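Local coordinates for protein glycosyl hydrolase (Aspergillus fumigatus, PDB 2X8R) that hydrolyses beta-1,4 linkages between N-acetylmuramic acid and N-acetylglucosamine in peptidoglycan as a family 25 lysozyme, and probably has diacetylmuramidase activity too, at residues F7-H12 and N45-G50; F18-K23 and Y188-D193; D141-C146 and K151-K156. One frame throughout, in Å; residues are numbered along the deposited sequence.

How the interactions relate
Interactions 1 and 2 lie on the same side of the chain's centre and touch each other. The backbone O of Asp8 in interaction 1 probably accepts a hydrogen bond from the backbone N of Asp193 in interaction 2, at 2.9 Å. Phe18, on the helix of interaction 2, also packs on Ile9 and His47. Interaction 3 lies on the opposite side of the chain's centre, its own centre about 27 and 30 Å from the centres of interactions 1 and 2. Interactions 1 and 3 are buried; interaction 2 is partly buried. All three use aromatic rings. An isoleucine methyl covers a ring in interaction 1, helix backbone does so in interaction 2, and two aromatic rings meet in interaction 3.

Interaction 1. Residues F7-H12 and N45-G50; sequences FDISNH and NSHYTG
Ser10 and His47 mark the closest approach of the two backbones, 8.2 Å between their CA atoms, where the end of strand 3-9 faces helix 44-53. The setting is the TIM-barrel-like fold of family 25. The strand belongs to the curled sheet. The helix lies in the beta-alpha-beta crossover between the parallel strands 26-35 and 57-63. The gap is bridged by side chains that come from opposite directions. From the strand, Ile9 sends CD1 over one face of the His47 imidazole. This CH-pi contact places CD1 3.6 Å from the ring centroid and 15° off the ring normal. The methyl leans toward CG of His47, the nearest ring atom at 3.5 Å. The torsions of Ile9 explain the reach. A chi1 of 55° tucks CG1 between backbone N and C, and the extended chi2 then stretches CD1 outward to the ring. The edge of the His47 ring meets segment 7-12 a second time. Its CE1 comes within 3.0 Å of Ser10 O, near the ring plane. The histidine is therefore covered by an alkyl group on one face and met by a carbonyl oxygen at its rim. Ile31 of the adjacent strand and Phe18 of helix 18-23 touch both Ile9 and His47, so the contact is part of the packing between sheet and helices. Beyond Ile9 the strand ends in a turn. The CB of Ser10 points away from the helix, and its OG forms an ST turn, in which His12 N donates to Ser10 OG at 3.2 Å with an N-H...O angle of 163°.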
ATOM      1  N   PHE A   7       1.058  10.485   2.042  1.00  6.67           N
ATOM      2  CA  PHE A   7       0.270  10.460   0.790  1.00  6.88           C
ATOM      3  C   PHE A   7       0.687   9.324  -0.103  1.00  6.94           C
ATOM      4  O   PHE A   7       1.638   8.630   0.218  1.00  7.73           O
ATOM      5  CB  PHE A   7       0.249  11.838   0.084  1.00  6.92           C
ATOM      6  CG  PHE A   7       1.588  12.351  -0.484  1.00  6.77           C
ATOM      7  CD1 PHE A   7       1.637  12.782  -1.809  1.00  6.88           C
ATOM      8  CD2 PHE A   7       2.719  12.518   0.312  1.00  6.77           C
ATOM      9  CE1 PHE A   7       2.800  13.308  -2.367  1.00  7.33           C
ATOM     10  CE2 PHE A   7       3.923  13.070  -0.213  1.00  6.66           C
ATOM     11  CZ  PHE A   7       3.965  13.489  -1.552  1.00  7.42           C
ATOM     12  N   ASP A   8      -0.073   9.091  -1.168  1.00  7.32           N
ATOM     13  CA  ASP A   8       0.331   8.072  -2.141  1.00  7.45           C
ATOM     14  C   ASP A   8       0.061   8.584  -3.545  1.00  6.80           C
ATOM     15  O   ASP A   8      -0.911   9.321  -3.784  1.00  6.94           O
ATOM     16  CB  ASP A   8      -0.345   6.723  -1.867  1.00  8.01           C
ATOM     17  CG  ASP A   8      -1.840   6.819  -1.956  1.00  8.33           C
ATOM     18  OD1 ASP A   8      -2.385   6.687  -3.087  1.00  9.98           O
ATOM     19  OD2 ASP A   8      -2.462   7.015  -0.912  1.00  8.88           O
ATOM     20  N   ILE A   9       0.918   8.162  -4.468  1.00  7.20           N
ATOM     21  CA  ILE A   9       0.996   8.731  -5.802  1.00  6.66           C
ATOM     22  C   ILE A   9       1.334   7.630  -6.799  1.00  6.83           C
ATOM     23  O   ILE A   9       1.719   6.543  -6.410  1.00  6.98           O
ATOM     24  CB  ILE A   9       2.053   9.859  -5.893  1.00  6.45           C
ATOM     25  CG1 ILE A   9       3.435   9.361  -5.404  1.00  6.47           C
ATOM     26  CG2 ILE A   9       1.570  11.100  -5.091  1.00  7.03           C
ATOM     27  CD1 ILE A   9       4.592  10.380  -5.640  1.00  6.71           C
ATOM     28  N   SER A  10       1.165   7.950  -8.075  1.00  7.66           N
ATOM     29  CA  SER A  10       1.399   7.016  -9.195  1.00  7.99           C
ATOM     30  C   SER A  10       1.687   7.837 -10.469  1.00  8.35           C
ATOM     31  O   SER A  10       1.824   9.090 -10.419  1.00  8.14           O
ATOM     32  CB  SER A  10       0.170   6.141  -9.408  1.00  7.91           C
ATOM     33  OG  SER A  10      -0.955   6.896  -9.961  1.00  8.92           O
ATOM     34  N   ASN A  11       1.791   7.152 -11.605  1.00  9.25           N
ATOM     35  CA  ASN A  11       1.910   7.874 -12.889  1.00 11.80           C
ATOM     36  C   ASN A  11       0.756   8.842 -13.178  1.00 12.63           C
ATOM     37  O   ASN A  11       0.871   9.617 -14.121  1.00 13.96           O
ATOM     38  CB  ASN A  11       2.088   6.929 -14.079  1.00 14.48           C
ATOM     39  CG  ASN A  11       0.805   6.185 -14.429  1.00 17.87           C
ATOM     40  OD1 ASN A  11       0.046   5.776 -13.550  1.00 22.03           O
ATOM     41  ND2 ASN A  11       0.570   5.976 -15.716  1.00 21.48           N
ATOM     42  N   HIS A  12      -0.349   8.794 -12.425  1.00 12.45           N
ATOM     43  CA  HIS A  12      -1.389   9.820 -12.563  1.00 15.09           C
ATOM     44  C   HIS A  12      -0.900  11.207 -12.151  1.00 15.33           C
ATOM     45  O   HIS A  12      -1.440  12.226 -12.606  1.00 14.92           O
ATOM     46  CB  HIS A  12      -2.631   9.452 -11.787  1.00 18.40           C
ATOM     47  CG  HIS A  12      -3.417   8.347 -12.417  1.00 25.60           C
ATOM     48  ND1 HIS A  12      -4.783   8.235 -12.283  1.00 30.04           N
ATOM     49  CD2 HIS A  12      -3.031   7.318 -13.210  1.00 30.50           C
ATOM     50  CE1 HIS A  12      -5.202   7.170 -12.945  1.00 33.50           C
ATOM     51  NE2 HIS A  12      -4.159   6.599 -13.520  1.00 32.33           N
ATOM     52  N   ASN A  45      10.299   5.772 -10.829  1.00  8.43           N
ATOM     53  CA  ASN A  45      11.700   6.107 -10.557  1.00 10.38           C
ATOM     54  C   ASN A  45      11.876   7.594 -10.215  1.00  9.92           C
ATOM     55  O   ASN A  45      12.565   7.939  -9.216  1.00 10.63           O
ATOM     56  CB  ASN A  45      12.603   5.674 -11.721  1.00 12.91           C
ATOM     57  CG  ASN A  45      12.801   4.147 -11.786  1.00 16.86           C
ATOM     58  OD1 ASN A  45      12.757   3.464 -10.777  1.00 23.97           O
ATOM     59  ND2 ASN A  45      12.988   3.624 -12.987  1.00 21.11           N
ATOM     60  N   SER A  46      11.228   8.452 -11.010  1.00 10.26           N
ATOM     61  CA  SER A  46      11.314   9.899 -10.787  1.00 10.69           C
ATOM     62  C   SER A  46      10.704  10.286  -9.414  1.00  9.26           C
ATOM     63  O   SER A  46      11.291  11.082  -8.654  1.00  7.98           O
ATOM     64  CB  SER A  46      10.687  10.672 -11.957  1.00 13.41           C
ATOM     65  OG  SER A  46       9.327  10.434 -12.060  1.00 18.11           O
ATOM     66  N   HIS A  47       9.565   9.677  -9.091  1.00  8.14           N
ATOM     67  CA  HIS A  47       8.902   9.935  -7.798  1.00  8.31           C
ATOM     68  C   HIS A  47       9.760   9.479  -6.617  1.00  8.28           C
ATOM     69  O   HIS A  47       9.961  10.217  -5.662  1.00  7.90           O
ATOM     70  CB  HIS A  47       7.562   9.206  -7.746  1.00  8.34           C
ATOM     71  CG  HIS A  47       6.476   9.892  -8.515  1.00  8.44           C
ATOM     72  ND1 HIS A  47       5.354   9.246  -8.981  1.00  9.31           N
ATOM     73  CD2 HIS A  47       6.332  11.192  -8.863  1.00  7.59           C
ATOM     74  CE1 HIS A  47       4.556  10.109  -9.582  1.00  7.37           C
ATOM     75  NE2 HIS A  47       5.118  11.303  -9.506  1.00  9.88           N
ATOM     76  N   TYR A  48      10.275   8.257  -6.707  1.00  8.21           N
ATOM     77  CA  TYR A  48      11.011   7.645  -5.623  1.00  9.16           C
ATOM     78  C   TYR A  48      12.296   8.422  -5.350  1.00  9.71           C
ATOM     79  O   TYR A  48      12.627   8.662  -4.206  1.00  9.57           O
ATOM     80  CB  TYR A  48      11.260   6.186  -5.994  1.00  9.89           C
ATOM     81  CG  TYR A  48      11.676   5.239  -4.884  1.00 10.70           C
ATOM     82  CD1 TYR A  48      10.713   4.513  -4.206  1.00 10.28           C
ATOM     83  CD2 TYR A  48      13.027   4.992  -4.601  1.00 11.73           C
ATOM     84  CE1 TYR A  48      11.066   3.571  -3.260  1.00 11.44           C
ATOM     85  CE2 TYR A  48      13.397   4.063  -3.613  1.00 12.64           C
ATOM     86  CZ  TYR A  48      12.386   3.377  -2.944  1.00 12.15           C
ATOM     87  OH  TYR A  48      12.635   2.424  -1.956  1.00 14.97           O
ATOM     88  N   THR A  49      12.972   8.869  -6.409  1.00  9.83           N
ATOM     89  CA  THR A  49      14.158   9.709  -6.227  1.00 10.21           C
ATOM     90  C   THR A  49      13.785  11.047  -5.637  1.00  9.99           C
ATOM     91  O   THR A  49      14.474  11.543  -4.719  1.00 10.67           O
ATOM     92  CB  THR A  49      14.852   9.902  -7.570  1.00 10.98           C
ATOM     93  OG1 THR A  49      15.182   8.609  -8.103  1.00 12.81           O
ATOM     94  CG2 THR A  49      16.131  10.723  -7.416  1.00 12.32           C
ATOM     95  N   GLY A  50      12.716  11.643  -6.169  1.00  9.85           N
ATOM     96  CA  GLY A  50      12.255  12.943  -5.645  1.00 10.17           C
ATOM     97  C   GLY A  50      11.935  12.847  -4.155  1.00  9.80           C
ATOM     98  O   GLY A  50      12.328  13.721  -3.354  1.00  9.77           O
TER

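Interaction 2. Residues F18-K23 and Y188-D193; sequences FEAAKK and YKHGGD
His190 lays one face of its imidazole on the backbone of Ala21. Ala21 CA sits almost over the ring centre, 3.8 Å from the centroid and 13° off the normal, in a CH-pi contact. The ring also covers the carbonyl end of Ala20, offset toward its rim. Beside the ring, the CB atoms of Ala21 and His190 meet at 3.8 Å. Lys189 CG lies over the opposite face, 4.1 Å above the plane, so the imidazole lies between the helix backbone and the CG methylene of Lys189. Tyr188 CE2 stands at the ring edge, in plane. A chi1 of -62° swings CG of His190 away from its own carbonyl carbon, and the ring face meets Ala21. A type I turn from Tyr188 to Gly191 presents this ring to the helix, closed by Gly191 N donating to Tyr188 O at 3.0 Å. The contact thus joins helix 18-23 to the loop between strands 181-185 and 193-198, where the barrel-like fold closes. Phe7 of strand 3-9 touches both Ala21 and Tyr188. The short side chains of Ala20 and Ala21 are consistent with so close an approach. The attraction is mainly dispersion, with a likely electrostatic share because flanking peptide groups polarise the CA-H bond.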
ATOM      1  N   PHE A  18       7.783  17.206  -3.783  1.00 11.16           N
ATOM      2  CA  PHE A  18       7.995  16.573  -2.486  1.00 10.74           C
ATOM      3  C   PHE A  18       8.464  17.542  -1.391  1.00 11.30           C
ATOM      4  O   PHE A  18       8.100  17.378  -0.234  1.00 13.23           O
ATOM      5  CB  PHE A  18       9.018  15.451  -2.673  1.00  9.71           C
ATOM      6  CG  PHE A  18       8.529  14.360  -3.555  1.00  9.12           C
ATOM      7  CD1 PHE A  18       7.660  13.386  -3.050  1.00  9.24           C
ATOM      8  CD2 PHE A  18       8.923  14.283  -4.908  1.00  9.75           C
ATOM      9  CE1 PHE A  18       7.197  12.362  -3.870  1.00  8.83           C
ATOM     10  CE2 PHE A  18       8.443  13.252  -5.749  1.00  8.15           C
ATOM     11  CZ  PHE A  18       7.582  12.297  -5.214  1.00  8.65           C
ATOM     12  N   GLU A  19       9.258  18.541  -1.757  1.00 13.02           N
ATOM     13  CA  GLU A  19       9.769  19.525  -0.800  1.00 14.27           C
ATOM     14  C   GLU A  19       8.572  20.255  -0.200  1.00 13.65           C
ATOM     15  O   GLU A  19       8.508  20.431   1.020  1.00 13.54           O
ATOM     16  CB  GLU A  19      10.679  20.543  -1.512  1.00 19.06           C
ATOM     17  CG  GLU A  19      12.016  20.728  -0.883  1.00 31.03           C
ATOM     18  CD  GLU A  19      12.847  19.492  -1.023  1.00 34.90           C
ATOM     19  OE1 GLU A  19      12.533  18.698  -1.936  1.00 47.20           O
ATOM     20  OE2 GLU A  19      13.799  19.289  -0.244  1.00 33.81           O
ATOM     21  N   ALA A  20       7.636  20.668  -1.076  1.00 12.05           N
ATOM     22  CA  ALA A  20       6.409  21.351  -0.634  1.00 13.07           C
ATOM     23  C   ALA A  20       5.539  20.475   0.263  1.00 12.63           C
ATOM     24  O   ALA A  20       5.001  20.938   1.282  1.00 13.07           O
ATOM     25  CB  ALA A  20       5.602  21.848  -1.807  1.00 14.47           C
ATOM     26  N   ALA A  21       5.380  19.203  -0.120  1.00 10.84           N
ATOM     27  CA  ALA A  21       4.627  18.264   0.734  1.00 11.19           C
ATOM     28  C   ALA A  21       5.282  18.128   2.098  1.00 10.40           C
ATOM     29  O   ALA A  21       4.597  18.175   3.127  1.00 11.17           O
ATOM     30  CB  ALA A  21       4.536  16.910   0.059  1.00 10.89           C
ATOM     31  N   LYS A  22       6.608  18.001   2.117  1.00 10.68           N
ATOM     32  CA  LYS A  22       7.326  17.849   3.392  1.00 12.57           C
ATOM     33  C   LYS A  22       7.157  19.127   4.262  1.00 12.26           C
ATOM     34  O   LYS A  22       6.902  19.046   5.461  1.00 12.60           O
ATOM     35  CB  LYS A  22       8.818  17.504   3.143  1.00 13.50           C
ATOM     36  CG  LYS A  22       9.666  17.258   4.450  1.00 16.98           C
ATOM     37  CD  LYS A  22       9.948  15.793   4.676  1.00 19.50           C
ATOM     38  CE  LYS A  22      10.936  15.487   5.792  1.00 17.43           C
ATOM     39  NZ  LYS A  22      10.597  16.198   7.017  1.00 19.86           N
ATOM     40  N   LYS A  23       7.231  20.285   3.630  1.00 13.55           N
ATOM     41  CA  LYS A  23       7.100  21.557   4.366  1.00 17.62           C
ATOM     42  C   LYS A  23       5.708  21.614   4.988  1.00 15.01           C
ATOM     43  O   LYS A  23       5.513  22.183   6.062  1.00 14.56           O
ATOM     44  CB  LYS A  23       7.351  22.735   3.424  1.00 19.51           C
ATOM     45  CG  LYS A  23       7.348  24.144   4.060  1.00 26.19           C
ATOM     46  CD  LYS A  23       8.146  24.228   5.393  1.00 29.08           C
ATOM     47  CE  LYS A  23       9.584  24.744   5.226  1.00 37.29           C
ATOM     48  NZ  LYS A  23       9.577  26.244   5.107  1.00 33.76           N
ATOM     49  N   TYR A 188      -5.475  14.953  -2.373  1.00 14.32           N
ATOM     50  CA  TYR A 188      -4.450  15.601  -1.564  1.00 12.83           C
ATOM     51  C   TYR A 188      -3.816  16.757  -2.325  1.00 12.51           C
ATOM     52  O   TYR A 188      -3.493  16.632  -3.502  1.00 10.69           O
ATOM     53  CB  TYR A 188      -3.402  14.579  -1.156  1.00 13.27           C
ATOM     54  CG  TYR A 188      -2.362  15.109  -0.195  1.00 12.89           C
ATOM     55  CD1 TYR A 188      -2.736  15.739   0.992  1.00 13.64           C
ATOM     56  CD2 TYR A 188      -1.015  14.945  -0.466  1.00 12.93           C
ATOM     57  CE1 TYR A 188      -1.761  16.203   1.881  1.00 12.63           C
ATOM     58  CE2 TYR A 188      -0.033  15.404   0.412  1.00 13.97           C
ATOM     59  CZ  TYR A 188      -0.426  16.023   1.592  1.00 13.65           C
ATOM     60  OH  TYR A 188       0.523  16.501   2.477  1.00 16.32           O
ATOM     61  N   LYS A 189      -3.664  17.899  -1.646  1.00 13.66           N
ATOM     62  CA  LYS A 189      -3.104  19.095  -2.245  1.00 14.04           C
ATOM     63  C   LYS A 189      -1.817  18.845  -3.033  1.00 13.81           C
ATOM     64  O   LYS A 189      -1.631  19.395  -4.125  1.00 14.13           O
ATOM     65  CB  LYS A 189      -2.895  20.214  -1.187  1.00 17.37           C
ATOM     66  CG  LYS A 189      -2.177  21.425  -1.743  1.00 18.43           C
ATOM     67  CD  LYS A 189      -2.112  22.599  -0.778  1.00 22.77           C
ATOM     68  CE  LYS A 189      -1.772  23.921  -1.473  1.00 23.41           C
ATOM     69  NZ  LYS A 189      -0.523  23.971  -2.300  1.00 29.95           N
ATOM     70  N   HIS A 190      -0.919  18.024  -2.490  1.00 12.32           N
ATOM     71  CA  HIS A 190       0.392  17.857  -3.116  1.00 13.89           C
ATOM     72  C   HIS A 190       0.441  16.728  -4.124  1.00 13.23           C
ATOM     73  O   HIS A 190       1.486  16.444  -4.691  1.00 14.34           O
ATOM     74  CB  HIS A 190       1.460  17.754  -2.056  1.00 15.43           C
ATOM     75  CG  HIS A 190       1.536  18.992  -1.234  1.00 17.32           C
ATOM     76  ND1 HIS A 190       1.036  19.073   0.047  1.00 20.00           N
ATOM     77  CD2 HIS A 190       1.949  20.238  -1.558  1.00 17.05           C
ATOM     78  CE1 HIS A 190       1.207  20.301   0.504  1.00 17.74           C
ATOM     79  NE2 HIS A 190       1.752  21.027  -0.454  1.00 20.07           N
ATOM     80  N   GLY A 191      -0.718  16.157  -4.388  1.00 12.88           N
ATOM     81  CA  GLY A 191      -0.846  15.125  -5.422  1.00 11.28           C
ATOM     82  C   GLY A 191      -1.369  13.814  -4.849  1.00 10.79           C
ATOM     83  O   GLY A 191      -1.097  13.466  -3.701  1.00  9.85           O
ATOM     84  N   GLY A 192      -2.115  13.081  -5.665  1.00  9.47           N
ATOM     85  CA  GLY A 192      -2.579  11.747  -5.282  1.00  8.38           C
ATOM     86  C   GLY A 192      -3.588  11.717  -4.122  1.00  8.27           C
ATOM     87  O   GLY A 192      -4.474  12.588  -4.005  1.00  8.62           O
ATOM     88  N   ASP A 193      -3.442  10.720  -3.254  0.50  7.51           N
ATOM     89  CA  ASP A 193      -4.376  10.476  -2.159  0.50  7.63           C
ATOM     90  C   ASP A 193      -3.748  10.905  -0.830  0.50  7.78           C
ATOM     91  O   ASP A 193      -2.532  10.806  -0.661  0.50  8.25           O
ATOM     92  CB  ASP A 193      -4.707   8.985  -2.082  0.50  7.43           C
ATOM     93  CG  ASP A 193      -5.210   8.418  -3.403  0.50  7.47           C
ATOM     94  OD1 ASP A 193      -6.286   8.840  -3.897  0.50  6.77           O
ATOM     95  OD2 ASP A 193      -4.572   7.479  -3.898  0.50  6.41           O
TER

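Interaction 3. Residues D141-C146 and K151-K156; sequences DWWNRC and KGFGDK
Trp143 and Phe153 form a buried edge-to-face aromatic pair. It joins helix 140-147 to the loop that leads from it to strand 159-162. Both elements belong to the connection between the parallel strands 135-138 and 159-162 of the TIM-barrel-like fold. The benzo edge of the indole does the touching. CZ2 of Trp143 is 3.6 Å from CD2 of Phe153, and CH2 of Trp143 lies over one face of the phenyl ring. The six-membered ring of Trp143 and the ring of Phe153 have centroids 5.5 Å apart and planes at 88°. The pair is offset, so the indole edge falls on the CD2-CE2 side of the phenyl ring. Trp143 reaches out from the helix because its CG is anti to the backbone N (chi1 -162°). On the same side of the indole as CZ2, NE1 donates a hydrogen bond to Ala150 O, just before 151-156. The pair is built into a larger packed layer. Ile119 and Ile136 touch both side chains, and the His120 ring stacks on Phe153. The same helix carries Cys146, whose disulfide to Cys107 ties it to another part of the chain. It also carries a salt bridge between residues four apart, in which Arg145 NH1 meets Asp141 OD2 at 2.7 Å. Across the contact itself the chemistry is dispersion, plus the weak attraction of polarised aromatic C-H bonds for a pi face. The polar N-H beside that C-H edge is satisfied by Ala150 O, a bond that probably holds the indole at this angle.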
ATOM      1  N   ASP A 141     -15.406  -2.746   2.491  1.00  9.40           N
ATOM      2  CA  ASP A 141     -16.411  -3.253   1.559  1.00  9.00           C
ATOM      3  C   ASP A 141     -15.786  -4.305   0.643  1.00  8.29           C
ATOM      4  O   ASP A 141     -16.340  -5.396   0.450  1.00  8.36           O
ATOM      5  CB  ASP A 141     -16.969  -2.116   0.692  1.00 10.65           C
ATOM      6  CG  ASP A 141     -17.741  -2.656  -0.490  1.00 11.78           C
ATOM      7  OD1 ASP A 141     -18.908  -3.014  -0.275  1.00 13.07           O
ATOM      8  OD2 ASP A 141     -17.151  -2.782  -1.592  1.00 13.55           O
ATOM      9  N   TRP A 142     -14.621  -3.970   0.061  1.00  7.49           N
ATOM     10  CA  TRP A 142     -13.998  -4.911  -0.853  1.00  7.66           C
ATOM     11  C   TRP A 142     -13.561  -6.197  -0.128  1.00  7.02           C
ATOM     12  O   TRP A 142     -13.826  -7.306  -0.588  1.00  7.06           O
ATOM     13  CB  TRP A 142     -12.808  -4.235  -1.537  1.00  6.71           C
ATOM     14  CG  TRP A 142     -12.282  -5.154  -2.681  1.00  6.94           C
ATOM     15  CD1 TRP A 142     -12.601  -5.082  -3.994  1.00  6.95           C
ATOM     16  CD2 TRP A 142     -11.347  -6.241  -2.545  1.00  7.01           C
ATOM     17  NE1 TRP A 142     -11.918  -6.066  -4.708  1.00  6.67           N
ATOM     18  CE2 TRP A 142     -11.172  -6.806  -3.833  1.00  6.64           C
ATOM     19  CE3 TRP A 142     -10.678  -6.818  -1.452  1.00  6.99           C
ATOM     20  CZ2 TRP A 142     -10.313  -7.915  -4.073  1.00  7.32           C
ATOM     21  CZ3 TRP A 142      -9.848  -7.925  -1.666  1.00  6.87           C
ATOM     22  CH2 TRP A 142      -9.667  -8.464  -2.971  1.00  7.63           C
ATOM     23  N   TRP A 143     -12.917  -6.039   1.037  1.00  6.76           N
ATOM     24  CA  TRP A 143     -12.455  -7.165   1.809  1.00  7.50           C
ATOM     25  C   TRP A 143     -13.618  -8.095   2.173  1.00  7.38           C
ATOM     26  O   TRP A 143     -13.485  -9.328   2.096  1.00  7.76           O
ATOM     27  CB  TRP A 143     -11.739  -6.693   3.085  1.00  7.94           C
ATOM     28  CG  TRP A 143     -10.885  -7.747   3.678  1.00  8.55           C
ATOM     29  CD1 TRP A 143     -11.182  -8.531   4.771  1.00  8.60           C
ATOM     30  CD2 TRP A 143      -9.599  -8.182   3.207  1.00  8.32           C
ATOM     31  NE1 TRP A 143     -10.144  -9.426   5.015  1.00  8.55           N
ATOM     32  CE2 TRP A 143      -9.154  -9.214   4.093  1.00  8.32           C
ATOM     33  CE3 TRP A 143      -8.767  -7.778   2.163  1.00  8.92           C
ATOM     34  CZ2 TRP A 143      -7.920  -9.864   3.935  1.00  9.09           C
ATOM     35  CZ3 TRP A 143      -7.517  -8.424   2.022  1.00  9.12           C
ATOM     36  CH2 TRP A 143      -7.118  -9.456   2.903  1.00  8.92           C
ATOM     37  N   ASN A 144     -14.756  -7.492   2.509  1.00  7.40           N
ATOM     38  CA  ASN A 144     -15.915  -8.291   2.818  1.00  7.46           C
ATOM     39  C   ASN A 144     -16.398  -9.034   1.576  1.00  7.81           C
ATOM     40  O   ASN A 144     -16.580 -10.276   1.637  1.00  9.14           O
ATOM     41  CB  ASN A 144     -17.018  -7.417   3.376  1.00  7.58           C
ATOM     42  CG  ASN A 144     -18.206  -8.245   3.797  1.00  8.00           C
ATOM     43  OD1 ASN A 144     -18.092  -9.076   4.706  1.00  7.67           O
ATOM     44  ND2 ASN A 144     -19.348  -8.072   3.090  1.00  8.47           N
ATOM     45  N   ARG A 145     -16.545  -8.316   0.460  1.00  8.32           N
ATOM     46  CA  ARG A 145     -17.111  -8.948  -0.743  1.00  9.08           C
ATOM     47  C   ARG A 145     -16.187 -10.004  -1.326  1.00  9.67           C
ATOM     48  O   ARG A 145     -16.650 -11.093  -1.712  1.00 11.48           O
ATOM     49  CB  ARG A 145     -17.454  -7.939  -1.830  1.00 10.17           C
ATOM     50  CG  ARG A 145     -17.970  -8.584  -3.154  1.00 10.83           C
ATOM     51  CD  ARG A 145     -18.355  -7.502  -4.163  1.00 13.66           C
ATOM     52  NE  ARG A 145     -19.324  -6.588  -3.566  1.00 15.07           N
ATOM     53  CZ  ARG A 145     -19.062  -5.353  -3.118  1.00 16.27           C
ATOM     54  NH1 ARG A 145     -17.843  -4.823  -3.233  1.00 13.93           N
ATOM     55  NH2 ARG A 145     -20.051  -4.638  -2.574  1.00 17.05           N
ATOM     56  N   CYS A 146     -14.895  -9.692  -1.401  1.00  9.10           N
ATOM     57  CA  CYS A 146     -14.034 -10.558  -2.200  1.00  8.99           C
ATOM     58  C   CYS A 146     -13.264 -11.621  -1.421  1.00  7.97           C
ATOM     59  O   CYS A 146     -12.709 -12.527  -2.033  1.00  8.38           O
ATOM     60  CB  CYS A 146     -13.080  -9.702  -3.040  1.00  8.23           C
ATOM     61  SG  CYS A 146     -13.932  -8.666  -4.276  1.00  9.00           S
ATOM     62  N   LYS A 151     -10.167 -13.498   7.979  1.00 11.80           N
ATOM     63  CA  LYS A 151      -9.189 -13.327   9.054  1.00 11.77           C
ATOM     64  C   LYS A 151      -7.862 -13.924   8.601  1.00 12.68           C
ATOM     65  O   LYS A 151      -7.762 -14.433   7.470  1.00 13.36           O
ATOM     66  CB  LYS A 151      -9.718 -14.013  10.325  1.00 12.50           C
ATOM     67  CG  LYS A 151     -11.134 -13.507  10.658  1.00 15.94           C
ATOM     68  CD  LYS A 151     -11.672 -14.168  11.912  1.00 18.74           C
ATOM     69  CE  LYS A 151     -12.868 -13.394  12.437  1.00 22.76           C
ATOM     70  NZ  LYS A 151     -13.332 -14.144  13.628  1.00 31.73           N
ATOM     71  N   GLY A 152      -6.838 -13.810   9.452  1.00 12.09           N
ATOM     72  CA  GLY A 152      -5.530 -14.439   9.200  1.00 11.75           C
ATOM     73  C   GLY A 152      -4.430 -13.500   8.754  1.00 11.67           C
ATOM     74  O   GLY A 152      -3.255 -13.910   8.660  1.00 12.68           O
ATOM     75  N   PHE A 153      -4.753 -12.221   8.525  1.00 10.52           N
ATOM     76  CA  PHE A 153      -3.708 -11.280   8.028  1.00 10.86           C
ATOM     77  C   PHE A 153      -3.449 -10.162   9.017  1.00 12.02           C
ATOM     78  O   PHE A 153      -2.459  -9.430   8.882  1.00 11.85           O
ATOM     79  CB  PHE A 153      -4.141 -10.622   6.704  1.00 10.37           C
ATOM     80  CG  PHE A 153      -4.332 -11.599   5.563  1.00 10.31           C
ATOM     81  CD1 PHE A 153      -3.260 -11.909   4.731  1.00 10.30           C
ATOM     82  CD2 PHE A 153      -5.568 -12.199   5.344  1.00 10.79           C
ATOM     83  CE1 PHE A 153      -3.415 -12.845   3.658  1.00 11.86           C
ATOM     84  CE2 PHE A 153      -5.763 -13.091   4.285  1.00 11.84           C
ATOM     85  CZ  PHE A 153      -4.651 -13.440   3.443  1.00 11.82           C
ATOM     86  N   GLY A 154      -4.344 -10.026   9.993  1.00 11.26           N
ATOM     87  CA  GLY A 154      -4.371  -8.917  10.913  1.00 13.25           C
ATOM     88  C   GLY A 154      -3.203  -8.796  11.857  1.00 13.84           C
ATOM     89  O   GLY A 154      -2.783  -7.682  12.209  1.00 16.26           O
ATOM     90  N   ASP A 155      -2.656  -9.918  12.280  1.00 15.11           N
ATOM     91  CA  ASP A 155      -1.559  -9.817  13.219  1.00 18.48           C
ATOM     92  C   ASP A 155      -0.187  -9.674  12.549  1.00 17.77           C
ATOM     93  O   ASP A 155       0.797  -9.418  13.235  1.00 18.89           O
ATOM     94  CB  ASP A 155      -1.592 -10.931  14.272  1.00 24.49           C
ATOM     95  CG  ASP A 155      -1.636 -12.313  13.675  1.00 28.05           C
ATOM     96  OD1 ASP A 155      -1.167 -12.520  12.537  1.00 34.57           O
ATOM     97  OD2 ASP A 155      -2.165 -13.216  14.374  1.00 35.88           O
ATOM     98  N   LYS A 156      -0.147  -9.803  11.221  1.00 14.71           N
ATOM     99  CA  LYS A 156       1.114  -9.748  10.443  1.00 13.33           C
ATOM    100  C   LYS A 156       1.202  -8.493   9.517  1.00 12.80           C
ATOM    101  O   LYS A 156       2.196  -7.744   9.541  1.00 12.11           O
ATOM    102  CB  LYS A 156       1.253 -11.014   9.592  1.00 17.84           C
TER